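Local coordinates for Lmo2812 protein (Listeria monocytogenes EGD-e, PDB 5ZQA), which probably acts as a penicillin-binding serine-type D-Ala-D-Ala carboxypeptidase that trims peptidoglycan peptides during cell-wall metabolism, at residues K148-S160 with S170-K184. Residues are numbered along the deposited sequence; the frame is centred on the assembly and turned at random.
Sequences KKLGMSSKTTFVS and SAVSTTKDLFLLSSK
With CG beside its backbone N (chi1 -85°), Asp-177 in the first turn of its helix turns its carboxylate toward the 153-156 turn, and Thr-156, at chi1 -66°, directs OG1 to it. Asp-177 OD2 accepts from Ser-153 OG at 2.6 Å on the syn side and from Thr-156 OG1 at 2.7 Å from above the carboxylate plane. Asp-177 OD1 takes Ser-153 N at 2.8 Å. Aspartate suits this place: its short acid gathers three donors, and the helix N-terminus probably stabilises its charge. Serine and threonine suit theirs because a hydroxyl donates to the acid while accepting, from Lys-155 N at Ser-153 (an ST turn) and Ser-173 OG at Thr-156. Thr-174 OG1, at the N-cap, accepts from Asp-177 N, the capping bond of helix 175-188. Beyond the polar cluster, unbranched, flexible Met-152 bends at its end, laying CE 3.9 Å from Leu-181 CB. Leu-181 CD2 obliquely approaches the Phe-158 ring, and both residues pack on Met-67. Thr-157 N to Val-172 O and Val-172 N to Thr-157 O, both 3.0 Å, make a lone antiparallel hydrogen-bonded pair. Backbone hydrogen bonds of Ala-171 with Ile-60 and Ser-173 with Met-58 join strand 172-173 to strand 58-59, beside the SxxK motif of this S11-family serine penicillin-binding protein, a motif whose first residue is the predicted nucleophile Ser-62.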
loop_
_atom_site.group_PDB
_atom_site.type_symbol
_atom_site.label_atom_id
_atom_site.label_comp_id
_atom_site.label_asym_id
_atom_site.label_seq_id
_atom_site.Cartn_x
_atom_site.Cartn_y
_atom_site.Cartn_z
ATOM N N LYS A 148 -7.422 -0.371 -14.695
ATOM C CA LYS A 148 -7.422 -0.409 -16.157
ATOM C C LYS A 148 -6.990 0.935 -16.742
ATOM O O LYS A 148 -6.157 1.000 -17.655
ATOM C CB LYS A 148 -8.809 -0.789 -16.678
ATOM C CG LYS A 148 -8.930 -0.726 -18.184
ATOM C CD LYS A 148 -10.344 -1.032 -18.628
ATOM C CE LYS A 148 -11.315 0.046 -18.181
ATOM N NZ LYS A 148 -12.710 -0.305 -18.583
ATOM N N LYS A 149 -7.555 2.009 -16.201
ATOM C CA LYS A 149 -7.310 3.354 -16.712
ATOM C C LYS A 149 -5.837 3.709 -16.601
ATOM O O LYS A 149 -5.289 4.395 -17.466
ATOM C CB LYS A 149 -8.168 4.374 -15.955
ATOM C CG LYS A 149 -8.076 5.793 -16.475
ATOM C CD LYS A 149 -8.922 6.733 -15.628
ATOM C CE LYS A 149 -8.756 8.184 -16.059
ATOM N NZ LYS A 149 -9.451 9.119 -15.127
ATOM N N LEU A 150 -5.201 3.216 -15.545
ATOM C CA LEU A 150 -3.794 3.491 -15.282
ATOM C C LEU A 150 -2.836 2.620 -16.076
ATOM O O LEU A 150 -1.643 2.913 -16.138
ATOM C CB LEU A 150 -3.493 3.314 -13.801
ATOM C CG LEU A 150 -4.072 4.414 -12.927
ATOM C CD1 LEU A 150 -3.541 4.265 -11.502
ATOM C CD2 LEU A 150 -3.766 5.787 -13.512
ATOM N N GLY A 151 -3.354 1.544 -16.656
ATOM C CA GLY A 151 -2.547 0.666 -17.485
ATOM C C GLY A 151 -2.120 -0.641 -16.840
ATOM O O GLY A 151 -1.253 -1.338 -17.380
ATOM N N MET A 152 -2.708 -0.992 -15.696
ATOM C CA MET A 152 -2.362 -2.254 -15.049
ATOM C C MET A 152 -2.905 -3.429 -15.866
ATOM O O MET A 152 -3.857 -3.278 -16.634
ATOM C CB MET A 152 -2.887 -2.302 -13.614
ATOM C CG MET A 152 -2.341 -1.192 -12.731
ATOM S SD MET A 152 -3.025 -1.229 -11.055
ATOM C CE MET A 152 -2.198 -2.638 -10.341
ATOM N N SER A 153 -2.303 -4.599 -15.695
ATOM C CA SER A 153 -2.642 -5.748 -16.530
ATOM C C SER A 153 -3.894 -6.476 -16.047
ATOM O O SER A 153 -4.428 -6.204 -14.963
ATOM C CB SER A 153 -1.474 -6.738 -16.595
ATOM O OG SER A 153 -1.498 -7.608 -15.475
ATOM N N SER A 154 -4.344 -7.428 -16.853
ATOM C CA SER A 154 -5.502 -8.231 -16.501
ATOM C C SER A 154 -5.233 -9.201 -15.352
ATOM O O SER A 154 -6.148 -9.881 -14.888
ATOM C CB SER A 154 -5.986 -9.015 -17.718
ATOM O OG SER A 154 -4.995 -9.941 -18.124
ATOM N N LYS A 155 -3.992 -9.261 -14.868
ATOM C CA LYS A 155 -3.692 -10.141 -13.748
ATOM C C LYS A 155 -4.054 -9.522 -12.401
ATOM O O LYS A 155 -4.054 -10.216 -11.379
ATOM C CB LYS A 155 -2.215 -10.534 -13.747
ATOM C CG LYS A 155 -1.865 -11.454 -14.892
ATOM C CD LYS A 155 -0.399 -11.836 -14.878
ATOM C CE LYS A 155 -0.076 -12.748 -16.054
ATOM N NZ LYS A 155 1.338 -13.225 -16.021
ATOM N N THR A 156 -4.332 -8.223 -12.391
ATOM C CA THR A 156 -4.729 -7.542 -11.152
ATOM C C THR A 156 -6.244 -7.493 -10.976
ATOM O O THR A 156 -6.955 -7.128 -11.901
ATOM C CB THR A 156 -4.192 -6.101 -11.113
ATOM O OG1 THR A 156 -2.763 -6.143 -11.044
ATOM C CG2 THR A 156 -4.731 -5.330 -9.887
ATOM N N THR A 157 -6.724 -7.884 -9.796
ATOM C CA THR A 157 -8.114 -7.644 -9.403
ATOM C C THR A 157 -8.192 -7.261 -7.930
ATOM O O THR A 157 -7.640 -7.945 -7.062
ATOM C CB THR A 157 -9.034 -8.867 -9.646
ATOM O OG1 THR A 157 -8.419 -10.039 -9.118
ATOM C CG2 THR A 157 -9.304 -9.079 -11.125
ATOM N N PHE A 158 -8.864 -6.146 -7.670
ATOM C CA PHE A 158 -9.172 -5.694 -6.317
ATOM C C PHE A 158 -10.560 -6.174 -5.923
ATOM O O PHE A 158 -11.457 -6.240 -6.765
ATOM C CB PHE A 158 -9.097 -4.166 -6.229
ATOM C CG PHE A 158 -7.744 -3.607 -6.562
ATOM C CD1 PHE A 158 -6.707 -3.686 -5.647
ATOM C CD2 PHE A 158 -7.512 -2.990 -7.785
ATOM C CE1 PHE A 158 -5.456 -3.178 -5.937
ATOM C CE2 PHE A 158 -6.253 -2.478 -8.087
ATOM C CZ PHE A 158 -5.224 -2.577 -7.158
ATOM N N VAL A 159 -10.741 -6.488 -4.644
ATOM C CA VAL A 159 -12.029 -7.014 -4.180
ATOM C C VAL A 159 -12.666 -6.147 -3.097
ATOM O O VAL A 159 -13.850 -6.309 -2.787
ATOM C CB VAL A 159 -11.889 -8.476 -3.648
ATOM C CG1 VAL A 159 -11.352 -9.410 -4.739
ATOM C CG2 VAL A 159 -10.996 -8.552 -2.412
ATOM N N SER A 160 -11.883 -5.242 -2.513
ATOM C CA SER A 160 -12.345 -4.435 -1.388
ATOM C C SER A 160 -11.409 -3.256 -1.175
ATOM O O SER A 160 -10.253 -3.306 -1.580
ATOM C CB SER A 160 -12.415 -5.277 -0.113
ATOM O OG SER A 160 -11.107 -5.634 0.324
ATOM N N SER A 170 -9.898 -13.074 -3.167
ATOM C CA SER A 170 -8.742 -12.305 -2.700
ATOM C C SER A 170 -8.299 -11.269 -3.712
ATOM O O SER A 170 -8.326 -11.512 -4.920
ATOM C CB SER A 170 -7.549 -13.220 -2.396
ATOM O OG SER A 170 -7.810 -14.089 -1.312
ATOM N N ALA A 171 -7.861 -10.120 -3.205
ATOM C CA ALA A 171 -7.154 -9.149 -4.028
ATOM C C ALA A 171 -5.836 -9.750 -4.504
ATOM O O ALA A 171 -5.074 -10.275 -3.691
ATOM C CB ALA A 171 -6.901 -7.882 -3.244
ATOM N N VAL A 172 -5.574 -9.673 -5.803
ATOM C CA VAL A 172 -4.340 -10.232 -6.351
ATOM C C VAL A 172 -3.705 -9.290 -7.366
ATOM O O VAL A 172 -4.383 -8.449 -7.973
ATOM C CB VAL A 172 -4.562 -11.611 -7.038
ATOM C CG1 VAL A 172 -5.028 -12.667 -6.021
ATOM C CG2 VAL A 172 -5.534 -11.500 -8.201
ATOM N N SER A 173 -2.398 -9.453 -7.554
ATOM C CA SER A 173 -1.661 -8.655 -8.532
ATOM C C SER A 173 -0.315 -9.334 -8.805
ATOM O O SER A 173 -0.109 -10.484 -8.415
ATOM C CB SER A 173 -1.482 -7.217 -8.019
ATOM O OG SER A 173 -1.022 -6.346 -9.037
ATOM N N THR A 174 0.583 -8.624 -9.481
ATOM C CA THR A 174 1.941 -9.095 -9.770
ATOM C C THR A 174 2.923 -8.016 -9.361
ATOM O O THR A 174 2.514 -6.864 -9.198
ATOM C CB THR A 174 2.148 -9.380 -11.258
ATOM O OG1 THR A 174 2.011 -8.154 -11.989
ATOM C CG2 THR A 174 1.115 -10.385 -11.774
ATOM N N THR A 175 4.212 -8.340 -9.230
ATOM C CA THR A 175 5.155 -7.272 -8.903
ATOM C C THR A 175 5.172 -6.213 -9.994
ATOM O O THR A 175 5.342 -5.029 -9.705
ATOM C CB THR A 175 6.609 -7.745 -8.687
ATOM O OG1 THR A 175 7.184 -8.174 -9.925
ATOM C CG2 THR A 175 6.682 -8.845 -7.649
ATOM N N LYS A 176 4.998 -6.631 -11.247
ATOM C CA LYS A 176 4.977 -5.682 -12.351
ATOM C C LYS A 176 3.806 -4.697 -12.218
ATOM O O LYS A 176 3.984 -3.487 -12.367
ATOM C CB LYS A 176 4.921 -6.422 -13.691
ATOM C CG LYS A 176 6.216 -7.125 -14.059
ATOM C CD LYS A 176 6.101 -7.759 -15.439
ATOM C CE LYS A 176 7.464 -8.195 -15.955
ATOM N NZ LYS A 176 8.426 -7.052 -16.059
ATOM N N ASP A 177 2.612 -5.205 -11.925
ATOM C CA ASP A 177 1.454 -4.324 -11.782
ATOM C C ASP A 177 1.554 -3.448 -10.526
ATOM O O ASP A 177 1.151 -2.279 -10.542
ATOM C CB ASP A 177 0.173 -5.146 -11.743
ATOM C CG ASP A 177 -0.356 -5.485 -13.122
ATOM O OD1 ASP A 177 0.033 -4.842 -14.123
ATOM O OD2 ASP A 177 -1.203 -6.394 -13.194
ATOM N N LEU A 178 2.100 -4.005 -9.444
ATOM C CA LEU A 178 2.261 -3.230 -8.219
ATOM C C LEU A 178 3.277 -2.092 -8.408
ATOM O O LEU A 178 3.095 -1.003 -7.856
ATOM C CB LEU A 178 2.660 -4.150 -7.057
ATOM C CG LEU A 178 1.545 -5.091 -6.597
ATOM C CD1 LEU A 178 2.118 -6.114 -5.647
ATOM C CD2 LEU A 178 0.395 -4.318 -5.946
ATOM N N PHE A 179 4.323 -2.328 -9.197
ATOM C CA PHE A 179 5.238 -1.250 -9.550
ATOM C C PHE A 179 4.506 -0.119 -10.273
ATOM O O PHE A 179 4.709 1.049 -9.962
ATOM C CB PHE A 179 6.386 -1.772 -10.426
ATOM C CG PHE A 179 7.160 -0.680 -11.116
ATOM C CD1 PHE A 179 7.791 0.315 -10.375
ATOM C CD2 PHE A 179 7.248 -0.642 -12.491
ATOM C CE1 PHE A 179 8.492 1.330 -10.991
ATOM C CE2 PHE A 179 7.961 0.379 -13.127
ATOM C CZ PHE A 179 8.584 1.362 -12.370
ATOM N N LEU A 180 3.656 -0.477 -11.232
ATOM C CA LEU A 180 2.918 0.517 -12.003
ATOM C C LEU A 180 1.982 1.317 -11.105
ATOM O O LEU A 180 1.928 2.544 -11.200
ATOM C CB LEU A 180 2.125 -0.159 -13.123
ATOM C CG LEU A 180 1.353 0.788 -14.044
ATOM C CD1 LEU A 180 2.230 1.939 -14.540
ATOM C CD2 LEU A 180 0.805 0.011 -15.212
ATOM N N LEU A 181 1.241 0.629 -10.243
ATOM C CA LEU A 181 0.334 1.325 -9.336
ATOM C C LEU A 181 1.092 2.279 -8.423
ATOM O O LEU A 181 0.699 3.433 -8.245
ATOM C CB LEU A 181 -0.455 0.324 -8.503
ATOM C CG LEU A 181 -1.297 0.909 -7.378
ATOM C CD1 LEU A 181 -2.291 1.937 -7.898
ATOM C CD2 LEU A 181 -1.983 -0.213 -6.610
ATOM N N SER A 182 2.186 1.793 -7.853
ATOM C CA SER A 182 2.961 2.591 -6.913
ATOM C C SER A 182 3.598 3.792 -7.608
ATOM O O SER A 182 3.610 4.891 -7.063
ATOM C CB SER A 182 4.036 1.724 -6.245
ATOM O OG SER A 182 3.431 0.662 -5.520
ATOM N N SER A 183 4.129 3.573 -8.807
ATOM C CA SER A 183 4.760 4.652 -9.566
ATOM C C SER A 183 3.729 5.717 -9.948
ATOM O O SER A 183 3.989 6.916 -9.812
ATOM C CB SER A 183 5.461 4.081 -10.807
ATOM O OG SER A 183 4.530 3.585 -11.744
ATOM N N LYS A 184 2.552 5.288 -10.397
ATOM C CA LYS A 184 1.494 6.221 -10.769
ATOM C C LYS A 184 1.001 7.003 -9.554
ATOM O O LYS A 184 0.730 8.200 -9.640
ATOM C CB LYS A 184 0.327 5.476 -11.425
ATOM C CG LYS A 184 -0.730 6.385 -12.019
ATOM C CD LYS A 184 -0.271 7.022 -13.316
ATOM C CE LYS A 184 -0.059 5.986 -14.411
ATOM N NZ LYS A 184 0.161 6.659 -15.719
HETATM O O HOH W 1 1.563 -8.356 -14.767
HETATM O O HOH W 2 -9.582 -11.448 -7.275
#